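Local coordinates for UPF0131 protein ykqA (Bacillus subtilis, PDB 2QIK) that is probably a gamma-glutamylcyclotransferase, which would release 5-oxoproline from gamma-glutamyl compounds, at residues Y133-D138 with Y202-V207; H18-Q23 with D72-G77; N28-T33 with K161-R166. All coordinates share one frame; numbering follows the deposited sequence.

Contact 1: Y133-D138 with Y202-V207; sequences YGSCMD and YKREGV. With CIT (citric acid), chain B.
The guanidinium group of R204 lies with one face against the sulfur of C136, SG sitting 3.4 Å from CZ and displaced toward the rim, while S135 OG and a water meet it at its edge. NH2 donates to S135 OG in the guanidinium plane (3.1 Å), though the N-H is bent to 139° at the hydrogen. The water accepts from R204 NH1 and donates to D138 O; NH1 is also hydrogen-bonded to Y200 OH, one helical turn back. Arginine suits the place because its chain, with CG anti to the backbone N (chi1 -178°) and extended to NE, spans the gap from the helix end. A second flat group, the Y133 ring, carries citrate O4 over one face, 3.4 Å above the plane. Backbone N atoms then grip the citrate: Y133 N to O4 (2.8 Å), S135 N to O6 (2.8 Å) and C136 N to O3 (2.9 Å), with a weak bond from G134 N to O3. S135 OG also makes a very short, doubtful contact with citrate O5. A CB on G134 would collide with citrate O6, so glycine suits a loop whose backbone closes on a bound carboxylate. Opposite this loop, E205 bends at chi2 (-71°) and its OE2 accepts from citrate hydroxyl O7 (2.6 Å). G206, with positive phi, ends the helix in a Schellman motif just beyond E205. A YGS loop of backbone donors facing a glutamate is consistent with the gamma-glutamyl pocket of the gamma-glutamylcyclotransferase fold, here occupied by citrate probably taken from the crystallisation liquor.

Contact 2: H18-Q23 with D72-G77; sequences HHLLAQ and DQFFQG
L20 projects a methyl group onto the ring of F74 in a CH-pi contact that joins a 3-10 turn, 18-21, to the C-terminal end of helix 65-74 in the gamma-glutamylcyclotransferase-like unit. The CD1 branch does the touching: it stands 3.7 Å from the F74 ring centroid and only 18° off the ring normal, so it lies over the face, with CG and CD2 as the nearest ring atoms. L20 and F74 cross at about a right angle. With CG anti to the backbone N (chi1 -168°) the F74 ring swings toward L20, and chi2 near 90° turns its face to CD1. Leucine fits well here, its branched end giving a compact methyl knob on a flat aromatic surface, and L20 also rests on L71 of the same helix. The interface is wholly apolar and lies at the protein surface, where F74 remains exposed.

F75 is the third partner, though little of it is covered. It is the first residue to leave the helix and the centre of an inverse gamma turn, and its ring touches T10 and L11, residues placed in the substrate-binding loop by similarity. H18 reaches the same loop through a hydrogen bond from its imidazole to L11 O. The two phenylalanines also pack on each other, F74 CD2 lying over one face of the F75 ring. L20 CD1 completes the cluster by approaching F75 CE1 obliquely, at 4.3 Å.

Contact 3: N28-T33 with K161-R166; sequences NEQART and KGYTTR
Hydrogen bonds carry most of this contact, and they converge on the hydroxyl of Y163, which bridges the side chains of E29 and Q30. Y163 OH donates to E29 OE2 across 2.6 Å, meeting the carboxylate from above its plane, 40° out of it. The same OH accepts from Q30 NE2 at 2.9 Å along a nearly straight N-H (169°), this time in the amide plane. Donor and acceptor roles of the phenol are thus both used, which suits a tyrosine to a buried place between an acid and an amide. Q30 is held at its other end too: OE1 accepts from R213 NH2, its strongest polar partner, and NE2 also bonds F216 O. A bend at chi2 (-55°) brings this amide round to the phenol.

A water adds a bridge, donating to E29 OE1 (2.7 Å) and to K161 O (2.9 Å). Van der Waals contact is slighter: Q30 CG lies 4.0 Å from Y163 CE2, and the ring packs on V217 as well. G162 before it adopts a positive phi at which a side chain would crowd the carbonyl O of K161. A phenylalanine at Y163 would probably leave E29 OE2 without its donor and deprive Q30 NE2 of one of its acceptors at a buried point.

The backbone N atoms of E29 and Q30 bond the carboxylate of E181, fixing the corner of strand 25-34. The arrangement is that of a polar junction between two lobes, joining the five-stranded antiparallel sheet to the turn that enters hairpin 164-171/174-180.

Contact 3 lies nearest the middle of the chain, with the other two on opposite sides of the chain's centre. Centres of contacts 1 and 2 are about 36 Å apart, and their nearest atoms about 21 Å. Contact 1 touches contact 3, Y133 O packing 4.2 Å from T165 CG2, with centres about 17 Å apart. Contact 2 stays about 9 Å from contact 3 at the nearest atoms. It instead borders the substrate loop assigned by similarity: the side chain of F75 is about 4 Å from that of T10, whereas the side chain of Q30 in contact 3 is about 12 Å from that of Y8. The citrate of contact 1 lies well apart from that loop and is consistent with a second pocket.

Contact 1: Y133-D138 with Y202-V207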
# COMPACT_ATOMS: atom_id res chain seq x y z
N TYR A 133 8.47 -6.48 4.44
CA TYR A 133 7.82 -7.54 5.22
C TYR A 133 8.18 -8.93 4.72
O TYR A 133 7.71 -9.92 5.29
CB TYR A 133 6.31 -7.32 5.24
CG TYR A 133 5.69 -7.26 3.86
CD1 TYR A 133 5.48 -6.06 3.25
CD2 TYR A 133 5.43 -8.40 3.14
CE1 TYR A 133 4.97 -5.99 1.92
CE2 TYR A 133 4.93 -8.36 1.89
CZ TYR A 133 4.72 -7.16 1.25
OH TYR A 133 4.21 -7.21 -0.01
N GLY A 134 8.95 -9.03 3.66
CA GLY A 134 9.34 -10.31 3.13
C GLY A 134 10.83 -10.38 2.84
O GLY A 134 11.61 -10.12 3.69
N SER A 135 11.18 -10.84 1.61
CA SER A 135 12.61 -11.07 1.31
C SER A 135 13.42 -9.78 1.27
O SER A 135 14.63 -9.86 1.40
CB SER A 135 12.89 -11.85 0.10
OG SER A 135 12.74 -11.10 -1.05
N CYS A 136 12.76 -8.62 1.18
CA CYS A 136 13.51 -7.36 1.33
C CYS A 136 13.95 -7.11 2.78
O CYS A 136 14.66 -6.13 3.00
CB CYS A 136 12.73 -6.17 0.81
SG CYS A 136 12.60 -6.24 -0.99
N MSE A 137 13.58 -7.96 3.75
CA MSE A 137 14.18 -7.93 5.06
C MSE A 137 15.58 -8.57 5.09
O MSE A 137 16.32 -8.29 6.03
CB MSE A 137 13.30 -8.67 6.07
CG MSE A 137 11.87 -8.06 6.20
SE MSE A 137 10.89 -8.84 7.63
CE MSE A 137 10.68 -10.57 7.00
N ASP A 138 15.92 -9.35 4.07
CA ASP A 138 17.26 -9.91 3.92
C ASP A 138 18.10 -9.05 3.00
O ASP A 138 17.54 -8.21 2.25
CB ASP A 138 17.12 -11.34 3.33
CG ASP A 138 18.40 -12.05 3.22
OD1 ASP A 138 18.79 -12.40 2.08
OD2 ASP A 138 19.04 -12.26 4.25
N TYR A 202 11.35 -0.36 -7.47
CA TYR A 202 10.31 -0.46 -8.48
C TYR A 202 10.57 -1.58 -9.45
O TYR A 202 9.66 -2.30 -9.88
CB TYR A 202 10.10 0.84 -9.24
CG TYR A 202 9.17 1.84 -8.63
CD1 TYR A 202 9.18 2.15 -7.30
CD2 TYR A 202 8.23 2.50 -9.44
CE1 TYR A 202 8.28 3.08 -6.78
CE2 TYR A 202 7.37 3.45 -8.92
CZ TYR A 202 7.37 3.72 -7.59
OH TYR A 202 6.53 4.64 -7.01
N LYS A 203 11.84 -1.79 -9.81
CA LYS A 203 12.19 -2.92 -10.71
C LYS A 203 12.06 -4.23 -10.00
O LYS A 203 11.48 -5.19 -10.54
CB LYS A 203 13.60 -2.66 -11.27
CG LYS A 203 14.08 -3.81 -12.17
CD LYS A 203 15.53 -3.69 -12.64
CE LYS A 203 16.08 -4.97 -13.32
NZ LYS A 203 17.57 -5.00 -13.26
N ARG A 204 12.62 -4.34 -8.80
CA ARG A 204 12.53 -5.60 -8.05
C ARG A 204 11.10 -6.05 -7.84
O ARG A 204 10.79 -7.22 -7.86
CB ARG A 204 13.25 -5.42 -6.71
CG ARG A 204 13.28 -6.65 -5.89
CD ARG A 204 14.19 -6.53 -4.69
NE ARG A 204 14.07 -7.67 -3.78
CZ ARG A 204 14.93 -7.97 -2.84
NH1 ARG A 204 16.08 -7.32 -2.75
NH2 ARG A 204 14.67 -8.94 -2.01
N GLU A 205 10.22 -5.09 -7.63
CA GLU A 205 8.81 -5.36 -7.35
C GLU A 205 7.94 -5.37 -8.58
O GLU A 205 6.71 -5.52 -8.49
CB GLU A 205 8.26 -4.33 -6.33
CG GLU A 205 9.08 -4.30 -5.07
CD GLU A 205 8.95 -5.43 -4.21
OE1 GLU A 205 8.19 -6.38 -4.49
OE2 GLU A 205 9.46 -5.25 -3.05
N GLY A 206 8.51 -5.26 -9.77
CA GLY A 206 7.72 -5.42 -10.97
C GLY A 206 6.59 -4.41 -11.09
O GLY A 206 5.53 -4.71 -11.62
N VAL A 207 6.85 -3.16 -10.70
CA VAL A 207 5.83 -2.14 -10.77
C VAL A 207 5.35 -1.92 -12.20
O VAL A 207 4.17 -1.83 -12.45
CB VAL A 207 6.29 -0.82 -10.14
CG1 VAL A 207 5.38 0.34 -10.44
CG2 VAL A 207 6.48 -1.04 -8.62
C1 CIT B . 8.34 -9.67 -3.44
O1 CIT B . 8.57 -10.84 -3.41
O2 CIT B . 8.51 -9.01 -4.54
C2 CIT B . 7.66 -8.99 -2.30
C3 CIT B . 8.67 -8.60 -1.24
O7 CIT B . 9.55 -7.56 -1.84
C4 CIT B . 8.01 -7.93 -0.06
C5 CIT B . 8.91 -7.37 0.98
O3 CIT B . 9.96 -7.93 1.26
O4 CIT B . 8.53 -6.39 1.65
C6 CIT B . 9.48 -9.79 -0.93
O5 CIT B . 10.70 -9.74 -1.28
O6 CIT B . 9.01 -10.66 -0.19
O HOH W 1 17.64 -8.32 -0.47

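Contact 2: H18-Q23 with D72-G77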
# COMPACT_ATOMS: atom_id res chain seq x y z
N HIS A 18 -7.56 16.46 4.81
CA HIS A 18 -8.05 15.27 5.48
C HIS A 18 -8.85 15.61 6.74
O HIS A 18 -9.76 14.87 7.10
CB HIS A 18 -6.89 14.37 5.81
CG HIS A 18 -7.28 13.08 6.43
ND1 HIS A 18 -7.99 12.11 5.76
CD2 HIS A 18 -7.13 12.62 7.69
CE1 HIS A 18 -8.20 11.09 6.59
NE2 HIS A 18 -7.71 11.39 7.77
N HIS A 19 -8.52 16.73 7.39
CA HIS A 19 -9.23 17.12 8.58
C HIS A 19 -10.72 17.30 8.36
O HIS A 19 -11.48 17.19 9.32
CB HIS A 19 -8.65 18.42 9.16
CG HIS A 19 -8.82 19.58 8.28
ND1 HIS A 19 -7.93 19.92 7.29
CD2 HIS A 19 -9.79 20.54 8.28
CE1 HIS A 19 -8.36 20.99 6.67
NE2 HIS A 19 -9.50 21.38 7.20
N LEU A 20 -11.16 17.57 7.13
CA LEU A 20 -12.57 17.63 6.83
C LEU A 20 -13.36 16.40 7.11
O LEU A 20 -14.57 16.47 7.34
CB LEU A 20 -12.83 18.13 5.44
CG LEU A 20 -12.33 19.50 5.01
CD1 LEU A 20 -12.50 19.74 3.49
CD2 LEU A 20 -13.02 20.60 5.77
N LEU A 21 -12.68 15.25 7.06
CA LEU A 21 -13.30 13.98 7.38
C LEU A 21 -13.48 13.83 8.88
O LEU A 21 -14.14 12.86 9.32
CB LEU A 21 -12.53 12.79 6.83
CG LEU A 21 -12.32 12.78 5.34
CD1 LEU A 21 -11.68 11.50 4.88
CD2 LEU A 21 -13.60 13.06 4.53
N ALA A 22 -12.82 14.66 9.69
CA ALA A 22 -12.99 14.61 11.15
C ALA A 22 -12.67 13.21 11.63
O ALA A 22 -11.66 12.63 11.24
CB ALA A 22 -14.32 15.14 11.57
N GLN A 23 -13.51 12.64 12.47
CA GLN A 23 -13.25 11.32 13.04
C GLN A 23 -13.91 10.20 12.29
O GLN A 23 -14.06 9.09 12.84
CB GLN A 23 -13.50 11.23 14.55
CG GLN A 23 -12.72 12.30 15.38
CD GLN A 23 -11.18 12.15 15.02
OE1 GLN A 23 -10.55 12.92 14.31
NE2 GLN A 23 -10.64 11.05 15.48
N ASP A 72 -19.55 18.66 0.37
CA ASP A 72 -20.28 19.31 -0.63
C ASP A 72 -20.03 20.83 -0.68
O ASP A 72 -19.87 21.42 -1.75
CB ASP A 72 -21.78 19.10 -0.42
CG ASP A 72 -22.26 17.72 -0.61
OD1 ASP A 72 -21.61 16.89 -1.30
OD2 ASP A 72 -23.42 17.41 -0.19
N GLN A 73 -19.99 21.43 0.49
CA GLN A 73 -19.78 22.87 0.56
C GLN A 73 -18.35 23.27 0.27
O GLN A 73 -18.16 24.35 -0.34
CB GLN A 73 -20.14 23.43 1.93
CG GLN A 73 -21.57 23.35 2.26
CD GLN A 73 -21.86 23.74 3.69
OE1 GLN A 73 -22.80 23.18 4.26
NE2 GLN A 73 -21.13 24.70 4.25
N PHE A 74 -17.35 22.49 0.69
CA PHE A 74 -15.95 22.83 0.47
C PHE A 74 -15.57 22.75 -1.00
O PHE A 74 -14.86 23.60 -1.53
CB PHE A 74 -15.09 21.98 1.38
CG PHE A 74 -13.68 22.45 1.44
CD1 PHE A 74 -13.30 23.40 2.36
CD2 PHE A 74 -12.75 21.92 0.59
CE1 PHE A 74 -12.04 23.84 2.44
CE2 PHE A 74 -11.41 22.38 0.65
CZ PHE A 74 -11.08 23.32 1.56
N PHE A 75 -16.00 21.63 -1.62
CA PHE A 75 -15.62 21.30 -3.00
C PHE A 75 -16.54 21.90 -4.06
O PHE A 75 -17.26 21.22 -4.74
CB PHE A 75 -15.48 19.77 -3.16
CG PHE A 75 -14.29 19.22 -2.46
CD1 PHE A 75 -14.34 18.73 -1.14
CD2 PHE A 75 -13.09 19.23 -3.08
CE1 PHE A 75 -13.24 18.29 -0.47
CE2 PHE A 75 -11.99 18.74 -2.42
CZ PHE A 75 -12.08 18.29 -1.11
N GLN A 76 -16.54 23.22 -4.10
CA GLN A 76 -17.37 23.93 -5.09
C GLN A 76 -16.96 23.54 -6.49
O GLN A 76 -15.79 23.38 -6.80
CB GLN A 76 -17.24 25.48 -4.80
CG GLN A 76 -17.97 25.83 -3.50
CD GLN A 76 -17.81 27.25 -3.03
OE1 GLN A 76 -16.74 27.86 -3.20
NE2 GLN A 76 -18.88 27.81 -2.44
N GLY A 77 -17.92 23.35 -7.38
CA GLY A 77 -17.57 22.90 -8.74
C GLY A 77 -17.35 21.39 -8.89
O GLY A 77 -17.15 20.90 -10.01

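Contact 3: N28-T33 with K161-R166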
# COMPACT_ATOMS: atom_id res chain seq x y z
N ASN A 28 -11.08 1.08 4.81
CA ASN A 28 -10.01 0.47 4.02
C ASN A 28 -8.97 1.49 3.68
O ASN A 28 -9.23 2.49 3.04
CB ASN A 28 -10.55 -0.10 2.72
CG ASN A 28 -11.54 -1.21 2.92
OD1 ASN A 28 -11.14 -2.41 3.05
ND2 ASN A 28 -12.76 -0.88 2.95
N GLU A 29 -7.74 1.17 4.06
CA GLU A 29 -6.59 1.94 3.65
C GLU A 29 -6.15 1.63 2.23
O GLU A 29 -5.49 2.48 1.58
CB GLU A 29 -5.35 1.64 4.59
CG GLU A 29 -5.62 1.98 6.04
CD GLU A 29 -4.52 1.52 6.98
OE1 GLU A 29 -4.71 1.61 8.17
OE2 GLU A 29 -3.42 1.16 6.53
N GLN A 30 -6.49 0.45 1.76
CA GLN A 30 -6.04 -0.00 0.45
C GLN A 30 -7.31 -0.24 -0.38
O GLN A 30 -8.17 -1.06 -0.05
CB GLN A 30 -5.24 -1.29 0.52
CG GLN A 30 -4.03 -1.19 1.48
CD GLN A 30 -3.09 -0.04 1.20
OE1 GLN A 30 -2.98 0.44 0.07
NE2 GLN A 30 -2.35 0.38 2.26
N ALA A 31 -7.52 0.52 -1.43
CA ALA A 31 -8.75 0.45 -2.20
C ALA A 31 -8.52 1.04 -3.59
O ALA A 31 -7.60 1.85 -3.77
CB ALA A 31 -9.87 1.21 -1.51
N ARG A 32 -9.34 0.66 -4.54
CA ARG A 32 -9.21 1.17 -5.90
C ARG A 32 -10.55 1.10 -6.62
O ARG A 32 -11.43 0.33 -6.29
CB ARG A 32 -8.11 0.41 -6.72
CG ARG A 32 -8.49 -0.98 -7.12
CD ARG A 32 -7.36 -1.69 -7.81
NE ARG A 32 -7.78 -2.92 -8.42
CZ ARG A 32 -7.00 -3.69 -9.14
NH1 ARG A 32 -5.74 -3.38 -9.35
NH2 ARG A 32 -7.52 -4.75 -9.70
N THR A 33 -10.63 1.89 -7.68
CA THR A 33 -11.76 1.83 -8.61
C THR A 33 -11.26 2.07 -10.02
O THR A 33 -10.35 2.84 -10.24
CB THR A 33 -12.85 2.80 -8.19
OG1 THR A 33 -14.10 2.49 -8.81
CG2 THR A 33 -12.54 4.24 -8.41
N LYS A 161 -0.49 -2.67 12.29
CA LYS A 161 -1.81 -3.13 12.71
C LYS A 161 -2.73 -3.18 11.50
O LYS A 161 -2.71 -2.25 10.69
CB LYS A 161 -2.38 -2.05 13.65
CG LYS A 161 -1.47 -1.82 14.89
CD LYS A 161 -2.22 -1.64 16.18
CE LYS A 161 -1.36 -1.88 17.45
NZ LYS A 161 -0.43 -3.07 17.36
N GLY A 162 -3.53 -4.21 11.38
CA GLY A 162 -4.57 -4.32 10.41
C GLY A 162 -4.32 -5.19 9.20
O GLY A 162 -5.19 -5.35 8.35
N TYR A 163 -3.11 -5.70 9.11
CA TYR A 163 -2.63 -6.48 7.95
C TYR A 163 -2.04 -7.79 8.40
O TYR A 163 -1.47 -7.85 9.50
CB TYR A 163 -1.54 -5.70 7.21
CG TYR A 163 -1.99 -4.40 6.58
CD1 TYR A 163 -2.20 -3.25 7.33
CD2 TYR A 163 -2.11 -4.29 5.23
CE1 TYR A 163 -2.56 -2.07 6.78
CE2 TYR A 163 -2.43 -3.10 4.62
CZ TYR A 163 -2.70 -2.01 5.36
OH TYR A 163 -3.05 -0.80 4.79
N THR A 164 -2.13 -8.79 7.57
CA THR A 164 -1.44 -10.07 7.69
C THR A 164 -0.54 -10.31 6.55
O THR A 164 -0.88 -10.07 5.41
CB THR A 164 -2.47 -11.22 7.73
OG1 THR A 164 -3.45 -10.96 8.75
CG2 THR A 164 -1.80 -12.55 8.04
N THR A 165 0.65 -10.82 6.84
CA THR A 165 1.57 -11.24 5.77
C THR A 165 1.09 -12.57 5.20
O THR A 165 0.92 -13.57 5.91
CB THR A 165 3.01 -11.35 6.28
OG1 THR A 165 3.45 -10.09 6.76
CG2 THR A 165 3.97 -11.78 5.19
N ARG A 166 0.83 -12.56 3.90
CA ARG A 166 0.26 -13.71 3.21
C ARG A 166 0.90 -13.90 1.86
O ARG A 166 1.47 -12.98 1.32
CB ARG A 166 -1.23 -13.49 3.04
CG ARG A 166 -2.01 -13.47 4.29
CD ARG A 166 -3.48 -13.64 4.05
NE ARG A 166 -4.27 -13.49 5.27
CZ ARG A 166 -4.44 -14.50 6.15
NH1 ARG A 166 -3.97 -15.71 5.90
NH2 ARG A 166 -5.12 -14.28 7.24
O HOH W 2 -4.92 -0.67 9.56